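Local atomic coordinates of acyl-coenzyme A oxidase acox-1.2 (Caenorhabditis elegans, PDB entry 5K3J), a protein that catalyses the FAD-dependent, oxygen-consuming desaturation of ascaroside-CoA side chains, the first step of peroxisomal beta-oxidation in dauer pheromone biosynthesis. Residues 484-488 with 532-537. Numbering follows the deposited sequence.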
loop_
_atom_site.group_PDB
_atom_site.type_symbol
_atom_site.label_atom_id
_atom_site.label_comp_id
_atom_site.label_asym_id
_atom_site.label_seq_id
_atom_site.Cartn_x
_atom_site.Cartn_y
_atom_site.Cartn_z
ATOM N N VAL A 484 -24.239 -2.430 18.844
ATOM C CA VAL A 484 -24.526 -1.097 18.331
ATOM C C VAL A 484 -24.576 -0.113 19.491
ATOM O O VAL A 484 -24.063 1.001 19.402
ATOM C CB VAL A 484 -25.857 -1.067 17.552
ATOM C CG1 VAL A 484 -26.295 0.362 17.273
ATOM C CG2 VAL A 484 -25.726 -1.855 16.260
ATOM N N LYS A 485 -25.185 -0.554 20.587
ATOM C CA LYS A 485 -25.221 0.217 21.824
ATOM C C LYS A 485 -23.811 0.464 22.359
ATOM O O LYS A 485 -23.529 1.520 22.925
ATOM C CB LYS A 485 -26.064 -0.507 22.880
ATOM C CG LYS A 485 -27.337 0.220 23.285
ATOM C CD LYS A 485 -28.375 0.198 22.174
ATOM C CE LYS A 485 -28.829 1.604 21.828
ATOM N NZ LYS A 485 -30.150 1.632 21.141
ATOM N N MET A 486 -22.932 -0.517 22.183
ATOM C CA MET A 486 -21.542 -0.372 22.595
ATOM C C MET A 486 -20.810 0.595 21.672
ATOM O O MET A 486 -19.935 1.342 22.110
ATOM C CB MET A 486 -20.834 -1.729 22.609
ATOM C CG MET A 486 -19.355 -1.660 22.966
ATOM S SD MET A 486 -19.052 -0.982 24.608
ATOM C CE MET A 486 -19.929 -2.165 25.626
ATOM N N PHE A 487 -21.177 0.582 20.393
ATOM C CA PHE A 487 -20.583 1.488 19.415
ATOM C C PHE A 487 -21.197 2.879 19.495
ATOM O O PHE A 487 -20.631 3.843 18.979
ATOM C CB PHE A 487 -20.730 0.932 18.000
ATOM C CG PHE A 487 -19.505 0.229 17.498
ATOM C CD1 PHE A 487 -18.458 0.943 16.936
ATOM C CD2 PHE A 487 -19.396 -1.148 17.593
ATOM C CE1 PHE A 487 -17.327 0.296 16.476
ATOM C CE2 PHE A 487 -18.270 -1.800 17.135
ATOM C CZ PHE A 487 -17.234 -1.078 16.575
ATOM N N GLU A 488 -22.361 2.978 20.130
ATOM C CA GLU A 488 -22.948 4.275 20.434
ATOM C C GLU A 488 -22.117 4.936 21.510
ATOM O O GLU A 488 -21.824 6.129 21.440
ATOM C CB GLU A 488 -24.393 4.141 20.891
ATOM C CG GLU A 488 -25.368 3.886 19.767
ATOM C CD GLU A 488 -26.795 3.902 20.255
ATOM O OE1 GLU A 488 -26.985 4.112 21.472
ATOM O OE2 GLU A 488 -27.720 3.707 19.438
ATOM N N ARG A 532 -17.748 4.437 11.853
ATOM C CA ARG A 532 -17.697 2.993 11.985
ATOM C C ARG A 532 -19.002 2.511 12.591
ATOM O O ARG A 532 -19.500 1.439 12.252
ATOM C CB ARG A 532 -16.506 2.553 12.835
ATOM C CG ARG A 532 -15.169 2.670 12.122
ATOM C CD ARG A 532 -14.371 1.386 12.236
ATOM N NE ARG A 532 -13.095 1.598 12.906
ATOM C CZ ARG A 532 -12.220 0.631 13.157
ATOM N NH1 ARG A 532 -12.486 -0.617 12.791
ATOM N NH2 ARG A 532 -11.078 0.905 13.774
ATOM N N LEU A 533 -19.554 3.320 13.488
ATOM C CA LEU A 533 -20.870 3.055 14.049
ATOM C C LEU A 533 -21.913 3.042 12.941
ATOM O O LEU A 533 -22.769 2.159 12.897
ATOM C CB LEU A 533 -21.228 4.096 15.113
ATOM C CG LEU A 533 -22.698 4.234 15.526
ATOM C CD1 LEU A 533 -23.264 2.926 16.066
ATOM C CD2 LEU A 533 -22.859 5.343 16.553
ATOM N N PHE A 534 -21.828 4.019 12.042
ATOM C CA PHE A 534 -22.798 4.150 10.959
ATOM C C PHE A 534 -22.740 2.979 9.986
ATOM O O PHE A 534 -23.777 2.459 9.576
ATOM C CB PHE A 534 -22.578 5.459 10.199
ATOM C CG PHE A 534 -23.596 5.708 9.123
ATOM C CD1 PHE A 534 -24.773 6.380 9.406
ATOM C CD2 PHE A 534 -23.374 5.268 7.827
ATOM C CE1 PHE A 534 -25.713 6.605 8.418
ATOM C CE2 PHE A 534 -24.307 5.489 6.838
ATOM C CZ PHE A 534 -25.481 6.161 7.134
ATOM N N ILE A 535 -21.527 2.590 9.604
ATOM C CA ILE A 535 -21.319 1.463 8.697
ATOM C C ILE A 535 -22.007 0.209 9.231
ATOM O O ILE A 535 -22.633 -0.541 8.480
ATOM C CB ILE A 535 -19.814 1.184 8.483
ATOM C CG1 ILE A 535 -19.159 2.356 7.749
ATOM C CG2 ILE A 535 -19.606 -0.102 7.697
ATOM C CD1 ILE A 535 -17.648 2.373 7.838
ATOM N N ILE A 536 -21.905 0.007 10.541
ATOM C CA ILE A 536 -22.531 -1.124 11.212
ATOM C C ILE A 536 -24.059 -1.059 11.140
ATOM O O ILE A 536 -24.710 -2.039 10.769
ATOM C CB ILE A 536 -22.091 -1.193 12.683
ATOM C CG1 ILE A 536 -20.597 -1.502 12.763
ATOM C CG2 ILE A 536 -22.890 -2.242 13.435
ATOM C CD1 ILE A 536 -20.062 -1.556 14.171
ATOM N N GLU A 537 -24.620 0.096 11.493
ATOM C CA GLU A 537 -26.067 0.300 11.456
ATOM C C GLU A 537 -26.625 0.074 10.060
ATOM O O GLU A 537 -27.617 -0.634 9.877
ATOM C CB GLU A 537 -26.425 1.713 11.920
ATOM C CG GLU A 537 -25.963 2.062 13.314
ATOM C CD GLU A 537 -26.505 3.397 13.773
ATOM O OE1 GLU A 537 -25.928 4.435 13.386
ATOM O OE2 GLU A 537 -27.515 3.407 14.509
#
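Arg532 meets Phe487 through the foot of its side chain: its CB lies 4.4 Å from CE1, obliquely to the ring. A long arginine suits this place because its aliphatic start can pack here while the guanidinium reaches beyond the helix pair, where NH1 and NH2 form salt bridges with Glu566 and Asp569, close to a bound ATP. One residue on, Leu533 reaches across with both branches. Leu533 CD1 sits 3.8 Å from Phe487 CB and 4.1 Å from Val484 CG1, while CD2 lies against the backbone at Phe487 O and the CA of Glu488; a forked leucine can thus touch side chain and main chain together. Ile536, a turn later, is beta-branched and can serve two neighbours. With CG1 anti to the carbonyl carbon (chi1 -66°) and the chain extended beyond it, Ile536 CD1 is set over the Phe487 ring, 3.5 Å from its centroid and 14° off the normal, a CH-pi contact. Ile536 CG2 meets Val484 CG2 at 4.0 Å, the two side chains running alongside in opposing senses; a short, branched valine can touch both Leu533 and Ile536. Were Phe487 an alanine, loss of the ring would probably leave Ile536 CD1 without its aromatic partner and open a gap beside Arg532 CB. Last, Glu537 OE2 comes 4.3 Å from Val484 CG1, a partly exposed position that tolerates a charged end; the nearby Glu488 carboxylate may repel it, tempered perhaps by Lys485, Glu488's long salt-bridge partner. No hydrogen bond joins the segments, so apolar packing carries the pairing. The axes of 484-488 and 532-537, 9.7 Å apart at 160°, run nearly antiparallel; these segments of helices 481-507 and 520-543 belong to the C-terminal all-helical region of the acyl-CoA oxidase fold.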